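Local structure of MPT synthase subunit 2 (Burkholderia ambifaria, 7L32) at residues Ile14-Phe19 with His90-Leu95; Gly64-Ala69 with Ala129-Lys134. The protein probably catalyses, as the large catalytic subunit of molybdopterin synthase, the sulfur transfer that turns precursor Z into molybdopterin during molybdenum cofactor biosynthesis. All coordinates share one frame; numbering follows the deposited sequence.

Contact 1: Ile14-Phe19 with His90-Leu95; sequences IQTDDF and HRVGRL
Ile14 and His90 face each other as a parallel bridge pair, and Gln15 and Arg91 form the next. Chi1 of Ile14 is -67°, which sets Ile14 CG2 opposite the backbone N and against Val92 CG1 at 3.8 Å. Gln15 N donates to His90 O (3.0 Å), and Val92 N to Gln15 O. Within its own segment, Gln15 NE2 reaches Asp17 O at 2.9 Å. Beyond Gln15, where strand 11-15 ends, the Arg91 chain bends at chi3 (70°) and brings its guanidinium edge-on to Thr16 O. Arg91 NE (3.2 Å) and NH2 (3.0 Å) both donate to Thr16 O, which lies in the guanidinium plane. A water joins Thr16 O to Val92 O. Asp18 CA lies over the rim of one guanidinium face. The carboxylate and guanidinium planes stack 24° apart, and Asp18 OD1 is 3.6 Å from Arg91 NH1. This salt bridge is charge alone; no N-H points at the oxygen. Leu95 CD2 covers the other face. The Phe19 ring turns its edge to Arg91 CG at 4.0 Å. Strand 11-15, outermost in this chain's mixed sheet, runs parallel to 85-91. Ile14 packs on helix 65-80, and Gln100 of strand 100-108 binds both Asp18 and Arg91.

Contact 2: Gly64-Ala69 with Ala129-Lys134; sequences GMTEKA and APFWKK
Thr66, in the first turn of helix 65-80, meets Pro130 and Phe131 where the chain leaves helix 111-128 and enters strand 131-136. This is a helix-to-strand junction of the MoaE fold, and it packs against the start of another helix. Gly64 is the N-cap of that helix. Gly64 N also bonds to Glu67 OE1 at 2.8 Å, from above the carboxylate plane.

The tight part centres on Thr66, which is buried. Its two branches do different work. With chi1 at -56°, OG1 stands beside the backbone N and CG2 points away from it. The hydroxyl donates to Pro130 O, and Tyr62 N also bonds to OG1. The polar oxygen therefore has partners on both counts, as donor and as acceptor. The methyl lies over a face of the Phe131 ring. This is a CH-pi contact: Thr66 CG2 is 4.0 Å from the centroid of the Phe131 ring and 28° off the ring normal. One turn on, Ala69 CB closes against Pro130 CD at 3.7 Å.

The outer side is looser. Met65 is exposed. Met65 CG, set opposite the backbone N by chi1 (170°), is 4.1 Å from Pro130 CG, and the two side chains cross at about a right angle. No polar bond accompanies that touch. By contrast, the Thr66 OG1 to Pro130 O bond is 2.7 Å long and lies in the carbonyl plane.

Contact 1 and contact 2 lie with their centres about 13 Å apart, and they touch directly. Ile14 of contact 1 reaches the helix start of contact 2: Ile14 CD1 is 3.6 Å from Thr66 CG2 and 3.5 Å from Glu67 CD. On the other strand, the His90 ring stacks with the Phe131 ring, with His90 CG 3.6 Å from Phe131 CZ. Val92 CG1 also meets Phe131 CE1 at 3.8 Å. Phe131 thus receives Thr66 from contact 2 and His90 and Val92 from contact 1. His61 of strand 57-61 borders both contacts. Segment 90-95 passes from the mixed sheet into the antiparallel one, which also holds strand 131-136, so both contacts lie where the two sheets meet.

Contact 1: Ile14-Phe19 with His90-Leu95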
loop_
_atom_site.group_PDB
_atom_site.type_symbol
_atom_site.label_atom_id
_atom_site.label_comp_id
_atom_site.label_asym_id
_atom_site.label_seq_id
_atom_site.Cartn_x
_atom_site.Cartn_y
_atom_site.Cartn_z
ATOM N N ILE A 14 6.178 -15.164 -10.694
ATOM C CA ILE A 14 4.887 -15.824 -10.858
ATOM C C ILE A 14 5.013 -17.217 -10.254
ATOM O O ILE A 14 5.942 -17.959 -10.596
ATOM C CB ILE A 14 4.472 -15.906 -12.344
ATOM C CG1 ILE A 14 4.191 -14.500 -12.892
ATOM C CG2 ILE A 14 3.243 -16.803 -12.506
ATOM C CD1 ILE A 14 4.230 -14.419 -14.403
ATOM N N GLN A 15 4.067 -17.589 -9.389
ATOM C CA GLN A 15 4.178 -18.845 -8.656
ATOM C C GLN A 15 2.789 -19.377 -8.327
ATOM O O GLN A 15 1.808 -18.636 -8.324
ATOM C CB GLN A 15 4.979 -18.667 -7.363
ATOM C CG GLN A 15 4.278 -17.738 -6.355
ATOM C CD GLN A 15 5.170 -17.365 -5.180
ATOM O OE1 GLN A 15 6.341 -17.023 -5.361
ATOM N NE2 GLN A 15 4.625 -17.448 -3.969
ATOM N N THR A 16 2.723 -20.669 -8.013
ATOM C CA THR A 16 1.476 -21.243 -7.519
ATOM C C THR A 16 1.368 -21.147 -6.002
ATOM O O THR A 16 0.259 -20.987 -5.479
ATOM C CB THR A 16 1.324 -22.713 -7.936
ATOM O OG1 THR A 16 2.396 -23.495 -7.396
ATOM C CG2 THR A 16 1.282 -22.869 -9.468
ATOM N N ASP A 17 2.488 -21.254 -5.292
ATOM C CA ASP A 17 2.471 -21.173 -3.841
ATOM C C ASP A 17 1.956 -19.809 -3.389
ATOM O O ASP A 17 2.074 -18.803 -4.093
ATOM C CB ASP A 17 3.869 -21.394 -3.259
ATOM C CG ASP A 17 4.308 -22.836 -3.292
ATOM O OD1 ASP A 17 3.447 -23.750 -3.357
ATOM O OD2 ASP A 17 5.539 -23.052 -3.220
ATOM N N ASP A 18 1.391 -19.779 -2.190
ATOM C CA ASP A 18 1.010 -18.500 -1.615
ATOM C C ASP A 18 2.260 -17.722 -1.196
ATOM O O ASP A 18 3.349 -18.284 -1.056
ATOM C CB ASP A 18 0.080 -18.713 -0.422
ATOM C CG ASP A 18 -0.762 -17.487 -0.117
ATOM O OD1 ASP A 18 -0.670 -16.485 -0.869
ATOM O OD2 ASP A 18 -1.513 -17.535 0.879
ATOM N N PHE A 19 2.107 -16.409 -1.024
ATOM C CA PHE A 19 3.223 -15.556 -0.637
ATOM C C PHE A 19 2.989 -14.982 0.759
ATOM O O PHE A 19 1.871 -14.984 1.281
ATOM C CB PHE A 19 3.461 -14.424 -1.659
ATOM C CG PHE A 19 2.235 -13.585 -1.982
ATOM C CD1 PHE A 19 1.827 -12.556 -1.128
ATOM C CD2 PHE A 19 1.520 -13.798 -3.152
ATOM C CE1 PHE A 19 0.705 -11.788 -1.423
ATOM C CE2 PHE A 19 0.402 -13.024 -3.465
ATOM C CZ PHE A 19 -0.010 -12.015 -2.591
ATOM N N HIS A 90 2.883 -12.632 -8.391
ATOM C CA HIS A 90 1.541 -12.940 -8.860
ATOM C C HIS A 90 1.342 -14.450 -8.823
ATOM O O HIS A 90 2.244 -15.208 -9.191
ATOM C CB HIS A 90 1.313 -12.394 -10.282
ATOM C CG HIS A 90 -0.128 -12.149 -10.615
ATOM N ND1 HIS A 90 -1.077 -13.149 -10.613
ATOM C CD2 HIS A 90 -0.772 -11.023 -11.014
ATOM C CE1 HIS A 90 -2.249 -12.649 -10.971
ATOM N NE2 HIS A 90 -2.092 -11.361 -11.223
ATOM N N ARG A 91 0.181 -14.890 -8.346
ATOM C CA ARG A 91 -0.083 -16.320 -8.288
ATOM C C ARG A 91 -0.848 -16.771 -9.524
ATOM O O ARG A 91 -1.497 -15.974 -10.208
ATOM C CB ARG A 91 -0.869 -16.688 -7.036
ATOM C CG ARG A 91 -0.098 -16.403 -5.749
ATOM C CD ARG A 91 -0.912 -16.791 -4.539
ATOM N NE ARG A 91 -1.046 -18.235 -4.414
ATOM C CZ ARG A 91 -1.985 -18.838 -3.700
ATOM N NH1 ARG A 91 -2.922 -18.147 -3.070
ATOM N NH2 ARG A 91 -1.990 -20.169 -3.623
ATOM N N VAL A 92 -0.744 -18.072 -9.808
ATOM C CA VAL A 92 -1.523 -18.745 -10.843
ATOM C C VAL A 92 -2.030 -20.063 -10.265
ATOM O O VAL A 92 -1.667 -20.461 -9.154
ATOM C CB VAL A 92 -0.710 -18.985 -12.135
ATOM C CG1 VAL A 92 -0.421 -17.658 -12.831
ATOM C CG2 VAL A 92 0.584 -19.725 -11.834
ATOM N N GLY A 93 -2.883 -20.739 -11.027
ATOM C CA GLY A 93 -3.487 -21.976 -10.578
ATOM C C GLY A 93 -4.921 -21.798 -10.116
ATOM O O GLY A 93 -5.611 -20.839 -10.460
ATOM N N ARG A 94 -5.373 -22.760 -9.319
ATOM C CA ARG A 94 -6.746 -22.781 -8.824
ATOM C C ARG A 94 -6.798 -21.991 -7.519
ATOM O O ARG A 94 -6.247 -22.421 -6.500
ATOM C CB ARG A 94 -7.208 -24.224 -8.637
ATOM C CG ARG A 94 -8.697 -24.406 -8.416
ATOM C CD ARG A 94 -9.035 -25.894 -8.365
ATOM N NE ARG A 94 -10.354 -26.140 -7.797
ATOM C CZ ARG A 94 -10.589 -26.263 -6.496
ATOM N NH1 ARG A 94 -9.619 -26.135 -5.605
ATOM N NH2 ARG A 94 -11.825 -26.518 -6.080
ATOM N N LEU A 95 -7.468 -20.843 -7.549
ATOM C CA LEU A 95 -7.507 -19.918 -6.420
ATOM C C LEU A 95 -8.934 -19.826 -5.899
ATOM O O LEU A 95 -9.872 -19.632 -6.681
ATOM C CB LEU A 95 -7.000 -18.538 -6.828
ATOM C CG LEU A 95 -5.588 -18.503 -7.426
ATOM C CD1 LEU A 95 -5.345 -17.175 -8.136
ATOM C CD2 LEU A 95 -4.520 -18.744 -6.355
HETATM O O HOH W 1 -1.993 -21.870 -6.845
#

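Contact 2: Gly64-Ala69 with Ala129-Lys134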
loop_
_atom_site.group_PDB
_atom_site.type_symbol
_atom_site.label_atom_id
_atom_site.label_comp_id
_atom_site.label_asym_id
_atom_site.label_seq_id
_atom_site.Cartn_x
_atom_site.Cartn_y
_atom_site.Cartn_z
ATOM N N GLY A 64 7.315 -17.177 -19.296
ATOM C CA GLY A 64 8.303 -16.322 -19.925
ATOM C C GLY A 64 7.707 -15.013 -20.403
ATOM O O GLY A 64 8.177 -13.941 -20.022
ATOM N N MET A 65 6.668 -15.095 -21.238
ATOM C CA MET A 65 6.013 -13.899 -21.772
ATOM C C MET A 65 5.442 -13.018 -20.659
ATOM O O MET A 65 5.656 -11.794 -20.631
ATOM C CB MET A 65 4.907 -14.345 -22.737
ATOM C CG MET A 65 3.958 -13.259 -23.223
ATOM S SD MET A 65 4.463 -12.547 -24.812
ATOM C CE MET A 65 4.320 -13.957 -25.900
ATOM N N THR A 66 4.693 -13.613 -19.737
ATOM C CA THR A 66 4.055 -12.795 -18.711
ATOM C C THR A 66 5.100 -12.159 -17.796
ATOM O O THR A 66 4.982 -10.982 -17.450
ATOM C CB THR A 66 3.044 -13.622 -17.911
ATOM O OG1 THR A 66 2.083 -14.199 -18.807
ATOM C CG2 THR A 66 2.284 -12.721 -16.883
ATOM N N GLU A 67 6.136 -12.913 -17.409
ATOM C CA GLU A 67 7.193 -12.335 -16.572
ATOM C C GLU A 67 7.861 -11.152 -17.266
ATOM O O GLU A 67 8.091 -10.108 -16.643
ATOM C CB GLU A 67 8.244 -13.397 -16.229
ATOM C CG GLU A 67 7.791 -14.432 -15.194
ATOM C CD GLU A 67 7.223 -15.709 -15.805
ATOM O OE1 GLU A 67 6.778 -15.704 -16.981
ATOM O OE2 GLU A 67 7.208 -16.730 -15.087
ATOM N N LYS A 68 8.153 -11.283 -18.566
ATOM C CA LYS A 68 8.779 -10.177 -19.286
ATOM C C LYS A 68 7.881 -8.943 -19.310
ATOM O O LYS A 68 8.372 -7.813 -19.206
ATOM C CB LYS A 68 9.148 -10.618 -20.704
ATOM C CG LYS A 68 10.416 -11.457 -20.722
ATOM C CD LYS A 68 10.777 -11.943 -22.119
ATOM C CE LYS A 68 11.878 -12.994 -22.063
ATOM N NZ LYS A 68 11.364 -14.344 -21.656
ATOM N N ALA A 69 6.564 -9.135 -19.438
ATOM C CA ALA A 69 5.645 -7.995 -19.384
ATOM C C ALA A 69 5.678 -7.326 -18.015
ATOM O O ALA A 69 5.658 -6.086 -17.905
ATOM C CB ALA A 69 4.220 -8.456 -19.714
ATOM N N ALA A 129 -0.848 -7.176 -18.420
ATOM C CA ALA A 129 -0.091 -8.418 -18.215
ATOM C C ALA A 129 -0.884 -9.620 -18.733
ATOM O O ALA A 129 -2.064 -9.771 -18.393
ATOM C CB ALA A 129 0.251 -8.621 -16.735
ATOM N N PRO A 130 -0.277 -10.495 -19.553
ATOM C CA PRO A 130 -1.031 -11.626 -20.127
ATOM C C PRO A 130 -1.383 -12.711 -19.123
ATOM O O PRO A 130 -0.517 -13.485 -18.694
ATOM C CB PRO A 130 -0.090 -12.176 -21.210
ATOM C CG PRO A 130 0.904 -11.087 -21.459
ATOM C CD PRO A 130 1.064 -10.372 -20.141
ATOM N N PHE A 131 -2.664 -12.783 -18.768
ATOM C CA PHE A 131 -3.219 -13.838 -17.930
ATOM C C PHE A 131 -4.529 -14.281 -18.553
ATOM O O PHE A 131 -5.186 -13.495 -19.242
ATOM C CB PHE A 131 -3.504 -13.367 -16.491
ATOM C CG PHE A 131 -2.272 -13.182 -15.661
ATOM C CD1 PHE A 131 -1.681 -14.259 -15.020
ATOM C CD2 PHE A 131 -1.704 -11.923 -15.524
ATOM C CE1 PHE A 131 -0.536 -14.086 -14.242
ATOM C CE2 PHE A 131 -0.566 -11.741 -14.768
ATOM C CZ PHE A 131 0.020 -12.826 -14.121
ATOM N N TRP A 132 -4.925 -15.527 -18.263
ATOM C CA TRP A 132 -6.157 -16.116 -18.770
ATOM C C TRP A 132 -6.907 -16.798 -17.638
ATOM O O TRP A 132 -6.293 -17.409 -16.761
ATOM C CB TRP A 132 -5.883 -17.145 -19.890
ATOM C CG TRP A 132 -5.395 -16.517 -21.169
ATOM C CD1 TRP A 132 -6.147 -16.235 -22.278
ATOM C CD2 TRP A 132 -4.061 -16.063 -21.463
ATOM N NE1 TRP A 132 -5.359 -15.657 -23.251
ATOM C CE2 TRP A 132 -4.078 -15.534 -22.776
ATOM C CE3 TRP A 132 -2.851 -16.064 -20.754
ATOM C CZ2 TRP A 132 -2.932 -15.014 -23.393
ATOM C CZ3 TRP A 132 -1.711 -15.528 -21.371
ATOM C CH2 TRP A 132 -1.763 -15.018 -22.675
ATOM N N LYS A 133 -8.238 -16.720 -17.692
ATOM C CA LYS A 133 -9.129 -17.343 -16.727
ATOM C C LYS A 133 -9.902 -18.461 -17.408
ATOM O O LYS A 133 -10.365 -18.299 -18.539
ATOM C CB LYS A 133 -10.133 -16.328 -16.159
ATOM C CG LYS A 133 -9.935 -15.966 -14.705
ATOM C CD LYS A 133 -10.994 -14.957 -14.254
ATOM C CE LYS A 133 -12.406 -15.478 -14.475
ATOM N NZ LYS A 133 -12.851 -16.463 -13.435
ATOM N N LYS A 134 -10.027 -19.593 -16.727
ATOM C CA LYS A 134 -10.799 -20.703 -17.271
ATOM C C LYS A 134 -12.283 -20.451 -17.039
ATOM O O LYS A 134 -12.690 -20.086 -15.933
ATOM C CB LYS A 134 -10.377 -22.022 -16.627
ATOM C CG LYS A 134 -10.917 -23.255 -17.363
ATOM C CD LYS A 134 -10.684 -24.539 -16.586
ATOM C CE LYS A 134 -11.651 -24.651 -15.418
ATOM N NZ LYS A 134 -11.683 -26.023 -14.829
#